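Methyltransferase domain-containing protein (Deinococcus radiodurans, PDB 3M33) is of unknown function but may act as a methyltransferase, on a substrate that has not been identified. Local coordinates at residues I115-R118 with R119-S123; S79-L82 with L83-A86; A173-W176 with E177-Q180. All blocks are in the same frame, centred on the assembly; numbering follows the deposited sequence.

Interaction 1 of 3, residues I115-R118 with R119-S123; sequences IVSR and RGPTS. With SO4 (sulfate ion), chain G; SO4 (sulfate ion), chain F.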
# COMPACT_ATOMS: atom_id res chain seq x y z
N ILE A 115 -7.79 -10.31 0.49
CA ILE A 115 -7.91 -8.91 0.88
C ILE A 115 -6.51 -8.35 0.83
O ILE A 115 -5.61 -8.86 1.47
CB ILE A 115 -8.51 -8.74 2.29
CG1 ILE A 115 -9.96 -9.23 2.33
CG2 ILE A 115 -8.46 -7.29 2.71
CD1 ILE A 115 -10.08 -10.74 2.36
N VAL A 116 -6.31 -7.32 0.03
CA VAL A 116 -4.96 -6.84 -0.20
C VAL A 116 -4.85 -5.34 0.09
O VAL A 116 -5.80 -4.58 -0.09
CB VAL A 116 -4.52 -7.16 -1.63
CG1 VAL A 116 -5.36 -6.42 -2.62
CG2 VAL A 116 -3.06 -6.78 -1.82
N SER A 117 -3.68 -4.92 0.59
CA SER A 117 -3.46 -3.50 0.84
C SER A 117 -2.01 -3.13 0.66
O SER A 117 -1.15 -3.61 1.41
CB SER A 117 -3.89 -3.16 2.27
OG SER A 117 -3.57 -1.82 2.58
N ARG A 118 -1.73 -2.29 -0.33
CA ARG A 118 -0.37 -1.82 -0.54
C ARG A 118 -0.21 -0.49 0.18
O ARG A 118 -0.61 0.54 -0.33
CB ARG A 118 -0.05 -1.67 -2.03
CG ARG A 118 1.41 -1.23 -2.29
CD ARG A 118 1.67 -0.75 -3.74
NE ARG A 118 1.40 -1.77 -4.75
CZ ARG A 118 2.29 -2.66 -5.20
NH1 ARG A 118 3.54 -2.69 -4.72
NH2 ARG A 118 1.93 -3.54 -6.13
N ARG A 119 0.34 -0.53 1.40
CA ARG A 119 0.56 0.69 2.18
C ARG A 119 -0.75 1.42 2.46
O ARG A 119 -0.78 2.65 2.62
CB ARG A 119 1.58 1.59 1.47
CG ARG A 119 2.94 0.88 1.27
CD ARG A 119 3.80 1.50 0.14
NE ARG A 119 4.24 2.85 0.44
CZ ARG A 119 5.29 3.46 -0.11
NH1 ARG A 119 6.05 2.84 -1.02
NH2 ARG A 119 5.58 4.71 0.25
N GLY A 120 -1.83 0.66 2.50
CA GLY A 120 -3.16 1.22 2.67
C GLY A 120 -3.64 1.05 4.09
O GLY A 120 -2.83 0.88 5.00
N PRO A 121 -4.97 1.11 4.29
CA PRO A 121 -5.59 0.96 5.61
C PRO A 121 -5.23 -0.37 6.26
O PRO A 121 -5.06 -1.38 5.55
CB PRO A 121 -7.10 0.98 5.30
CG PRO A 121 -7.20 1.78 4.03
CD PRO A 121 -5.96 1.39 3.24
N THR A 122 -5.05 -0.37 7.58
CA THR A 122 -4.82 -1.62 8.29
C THR A 122 -6.01 -1.94 9.19
O THR A 122 -6.10 -3.03 9.75
CB THR A 122 -3.54 -1.60 9.16
OG1 THR A 122 -3.72 -0.71 10.26
CG2 THR A 122 -2.33 -1.16 8.34
N SER A 123 -6.93 -0.98 9.31
CA SER A 123 -8.13 -1.22 10.11
C SER A 123 -9.00 -2.27 9.43
O SER A 123 -9.83 -2.90 10.09
CB SER A 123 -8.94 0.06 10.33
OG SER A 123 -9.52 0.49 9.12
S SO4 G . -6.50 2.45 9.00
O1 SO4 G . -5.25 1.71 9.21
O2 SO4 G . -6.22 3.68 8.27
O3 SO4 G . -7.44 1.66 8.23
O4 SO4 G . -7.07 2.77 10.31
S SO4 F . 2.79 5.76 2.63
O1 SO4 F . 3.69 4.90 1.88
O2 SO4 F . 2.59 7.01 1.88
O3 SO4 F . 1.52 5.07 2.83
O4 SO4 F . 3.36 6.08 3.94

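Interaction 2 of 3, residues S79-L82 with L83-A86; sequences SPEL and LKLA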
# COMPACT_ATOMS: atom_id res chain seq x y z
N SER A 79 -11.50 9.37 -1.62
CA SER A 79 -11.65 10.51 -2.53
C SER A 79 -12.48 10.20 -3.78
O SER A 79 -12.10 9.36 -4.59
CB SER A 79 -10.28 11.04 -2.95
OG SER A 79 -10.41 12.02 -3.96
N PRO A 80 -13.61 10.89 -3.94
CA PRO A 80 -14.53 10.64 -5.06
C PRO A 80 -13.87 10.90 -6.42
O PRO A 80 -14.06 10.12 -7.36
CB PRO A 80 -15.66 11.64 -4.84
CG PRO A 80 -15.57 12.02 -3.39
CD PRO A 80 -14.11 11.95 -3.05
N GLU A 81 -13.11 11.98 -6.53
CA GLU A 81 -12.51 12.32 -7.81
C GLU A 81 -11.44 11.29 -8.16
O GLU A 81 -11.38 10.78 -9.28
CB GLU A 81 -11.96 13.76 -7.81
CG GLU A 81 -13.02 14.86 -7.59
CD GLU A 81 -14.08 14.93 -8.70
OE1 GLU A 81 -13.71 15.08 -9.89
OE2 GLU A 81 -15.29 14.83 -8.39
N LEU A 82 -10.60 10.97 -7.19
CA LEU A 82 -9.60 9.94 -7.35
C LEU A 82 -10.23 8.63 -7.83
O LEU A 82 -9.71 7.97 -8.73
CB LEU A 82 -8.87 9.74 -6.02
CG LEU A 82 -7.57 8.96 -6.09
CD1 LEU A 82 -6.58 9.65 -7.04
CD2 LEU A 82 -7.01 8.82 -4.68
N LEU A 83 -11.37 8.26 -7.27
CA LEU A 83 -12.07 7.07 -7.72
C LEU A 83 -12.50 7.14 -9.20
O LEU A 83 -12.55 6.11 -9.87
CB LEU A 83 -13.26 6.75 -6.83
CG LEU A 83 -12.88 6.40 -5.39
CD1 LEU A 83 -14.14 6.08 -4.58
CD2 LEU A 83 -11.91 5.23 -5.36
N LYS A 84 -12.80 8.33 -9.70
CA LYS A 84 -13.08 8.49 -11.13
C LYS A 84 -11.92 8.00 -12.00
O LYS A 84 -12.13 7.28 -12.98
CB LYS A 84 -13.42 9.94 -11.48
CG LYS A 84 -14.76 10.40 -10.94
CD LYS A 84 -15.08 11.82 -11.38
CE LYS A 84 -16.36 12.31 -10.73
NZ LYS A 84 -16.58 13.76 -10.97
N LEU A 85 -10.69 8.39 -11.64
CA LEU A 85 -9.50 7.88 -12.31
C LEU A 85 -9.37 6.38 -12.15
O LEU A 85 -8.99 5.67 -13.10
CB LEU A 85 -8.24 8.54 -11.75
CG LEU A 85 -8.29 10.05 -11.85
CD1 LEU A 85 -7.05 10.69 -11.25
CD2 LEU A 85 -8.46 10.42 -13.33
N ALA A 86 -9.68 5.87 -10.97
CA ALA A 86 -9.55 4.43 -10.76
C ALA A 86 -10.51 3.67 -11.68
O ALA A 86 -10.13 2.67 -12.28
CB ALA A 86 -9.74 4.04 -9.28

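Interaction 3 of 3, residues A173-W176 with E177-Q180; sequences APTW and EDWQ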
# COMPACT_ATOMS: atom_id res chain seq x y z
N ALA A 173 18.55 10.48 -1.32
CA ALA A 173 17.83 11.67 -1.74
C ALA A 173 18.86 12.56 -2.45
O ALA A 173 19.85 12.98 -1.85
CB ALA A 173 17.25 12.39 -0.55
N PRO A 174 18.64 12.82 -3.75
CA PRO A 174 19.71 13.41 -4.57
C PRO A 174 20.04 14.86 -4.21
O PRO A 174 21.16 15.29 -4.47
CB PRO A 174 19.17 13.33 -6.01
CG PRO A 174 18.02 12.36 -5.95
CD PRO A 174 17.45 12.47 -4.55
N THR A 175 19.10 15.60 -3.63
CA THR A 175 19.36 17.00 -3.29
C THR A 175 18.83 17.39 -1.92
O THR A 175 17.97 16.71 -1.34
CB THR A 175 18.73 17.95 -4.31
OG1 THR A 175 17.32 17.91 -4.16
CG2 THR A 175 19.11 17.53 -5.74
N TRP A 176 19.35 18.51 -1.41
CA TRP A 176 18.92 19.08 -0.14
C TRP A 176 17.41 19.23 -0.10
O TRP A 176 16.77 18.90 0.90
CB TRP A 176 19.61 20.43 0.10
CG TRP A 176 18.96 21.27 1.16
CD1 TRP A 176 18.35 22.48 0.99
CD2 TRP A 176 18.85 20.97 2.56
NE1 TRP A 176 17.87 22.95 2.19
CE2 TRP A 176 18.17 22.04 3.17
CE3 TRP A 176 19.27 19.90 3.36
CZ2 TRP A 176 17.89 22.06 4.54
CZ3 TRP A 176 18.99 19.93 4.71
CH2 TRP A 176 18.31 21.00 5.29
N GLU A 177 16.83 19.74 -1.18
CA GLU A 177 15.38 19.91 -1.24
C GLU A 177 14.67 18.57 -1.03
O GLU A 177 13.66 18.49 -0.31
CB GLU A 177 14.95 20.50 -2.59
CG GLU A 177 15.31 21.96 -2.75
CD GLU A 177 16.81 22.19 -2.85
OE1 GLU A 177 17.50 21.36 -3.49
OE2 GLU A 177 17.28 23.20 -2.29
N ASP A 178 15.20 17.53 -1.65
CA ASP A 178 14.62 16.20 -1.50
C ASP A 178 14.78 15.68 -0.07
O ASP A 178 13.87 15.08 0.49
CB ASP A 178 15.26 15.24 -2.50
CG ASP A 178 14.87 15.54 -3.92
OD1 ASP A 178 13.65 15.56 -4.21
OD2 ASP A 178 15.78 15.77 -4.76
N TRP A 179 15.94 15.94 0.53
CA TRP A 179 16.18 15.54 1.91
C TRP A 179 15.19 16.21 2.84
O TRP A 179 14.66 15.57 3.75
CB TRP A 179 17.61 15.86 2.34
CG TRP A 179 17.95 15.29 3.68
CD1 TRP A 179 18.33 15.98 4.79
CD2 TRP A 179 17.92 13.91 4.06
NE1 TRP A 179 18.56 15.12 5.83
CE2 TRP A 179 18.31 13.84 5.41
CE3 TRP A 179 17.61 12.72 3.39
CZ2 TRP A 179 18.40 12.63 6.11
CZ3 TRP A 179 17.70 11.52 4.07
CH2 TRP A 179 18.10 11.48 5.42
N GLN A 180 14.96 17.50 2.60
CA GLN A 180 14.02 18.31 3.38
C GLN A 180 12.61 17.77 3.28
O GLN A 180 11.91 17.67 4.29
CB GLN A 180 13.93 19.74 2.84
CG GLN A 180 15.09 20.65 3.11
CD GLN A 180 14.76 22.08 2.73
OE1 GLN A 180 15.46 23.01 3.12
NE2 GLN A 180 13.68 22.26 1.98

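Interaction 1 of 3, residues I115-R118 with R119-S123
S117 and G120 meet where a strand gives way to a loop, with the serine hydroxyl folded into the turn. With OG anti to the backbone N (chi1 175°), the hydroxyl points forward along the chain, where OG receives a weak bond from G120 N at 3.0 Å; the bond is strongly bent, 122° at the hydrogen. The same OG gives a weak bond to P121 O at 3.4 Å, so one small hydroxyl touches the backbone of two successive loop residues. Glycine suits position 120 because a beta carbon there would collide with S117 OG. R119 takes left-handed backbone angles, which turn the chain sharply out of the strand.

The strand 112-118 runs in the parallel part of a Rossmann-like sheet, between strands 51-55 and 136-142, and the loop leaves its carboxyl end, the side on which class I methyltransferases generally bind their cofactor and substrate. The side chain of R118 sets out away from the loop at CB, and salt bridges to D62, E35 and D39 hold its guanidinium.

R119 reaches a sulfate, chain F, through the guanidinium edge carrying NE and NH2: both donate to O1, NE at 2.6 Å, and the sulfur lies in the guanidinium plane. NH1, on the far side, pairs with E35. A second sulfate, chain G, is gripped by backbone and hydroxyl donors of T122 and S123. T122 N reaches its O1 at 2.7 Å almost straight, joined by T122 OG1 at 3.0 Å; S123 repeats the pattern on O3, with N at 2.9 Å and OG at 2.5 Å. In both residues chi1 is 69°, which swings the hydroxyl back beside its own N-H, and each pair can grip a single oxygen. Both anions probably came from the crystallisation liquor.

Interaction 2 of 3, residues S79-L82 with L83-A86
E81 and K84, three residues apart on the first turns of helix 80-89, form a salt bridge. Their side chains run side by side in the same direction. The glutamate is bent at chi2 (-63°), which sets its carboxylate beside the far end of the extended lysine; K84 NZ meets E81 OE2 from the syn side at 3.1 Å, 24° out of the carboxylate plane, and makes a weaker bond to OE1. Such a charged pair suits an exposed helix face.

The backbone bonds are those of a regular helix start. L83 N donates to S79 O at 3.0 Å, and A86 N to L82 O at 3.1 Å. S79 is the N-cap: its OG accepts a weak but fairly straight bond from L82 N at 3.4 Å and is also hydrogen-bonded to E17. P80 follows it in the first turn, where the lack of an N-H costs nothing.

Apolar contact within the pair is slight: L82 CD1 and L85 CD1 come to 4.4 Å.

The leucines do more outside: in the beta-alpha-beta unit of strand 72-77, helix 80-89 and strand 94-97, L83 packs on V95 and E97 of the second strand, whereas L82 and L85 press against L18 of helix 9-18 and H59.

Interaction 3 of 3, residues A173-W176 with E177-Q180
W179 N and Q180 N reach back to T175 O and W176 O, each at 2.9 Å, as the first regular bonds of helix 176-186.

T175 is the N-cap. Its OG1 lies between the backbone N and the carbonyl carbon (chi1 70°); there it accepts weakly from D178 N at 3.3 Å and donates to D178 OD2 at 2.7 Å, which it meets from above the carboxylate plane. The other oxygen of D178, OD1, takes the N-H of A26. Threonine suits the cap by accepting and donating with one hydroxyl, and the negative charge of D178, so near the helix's amino end, is probably stabilised there.

The W176 ring carries the apolar side. Q180 CG sits over one face in a CH-pi contact, 3.6 Å from the centroid of the six-membered ring, and W176 CZ3 meets the edge of the W179 ring at CD1, 4.0 Å away. R192 adds a cation-pi contact. An alanine at W176 is likely to leave Q180 CG without its ring face and R192 without its cation-pi partner.

One flank of this helix start is thus polar and fixed through the cap, the other aromatic and suited to covering neighbouring chain such as A190.

In the fold
All three contacts are local, and none touches another; their centres lie about 18 to 30 Å apart. Interaction 1 spans the carboxyl end of strand 112-118, interaction 2 lies just after strand 72-77, and interaction 3 starts at the last residue of the long antiparallel strand 160-173, about 24 Å from the chain's centre. Interaction 1 is nearest that centre yet is a surface contact, its chemistry one of arginines, hydroxyls and N-H groups meeting anions. Interaction 2 is partly buried, with L82 and L83 inside and the charged pair exposed. Interaction 3, also at the surface, shares the N-cap device with interaction 2 but relies on tryptophans rather than leucines.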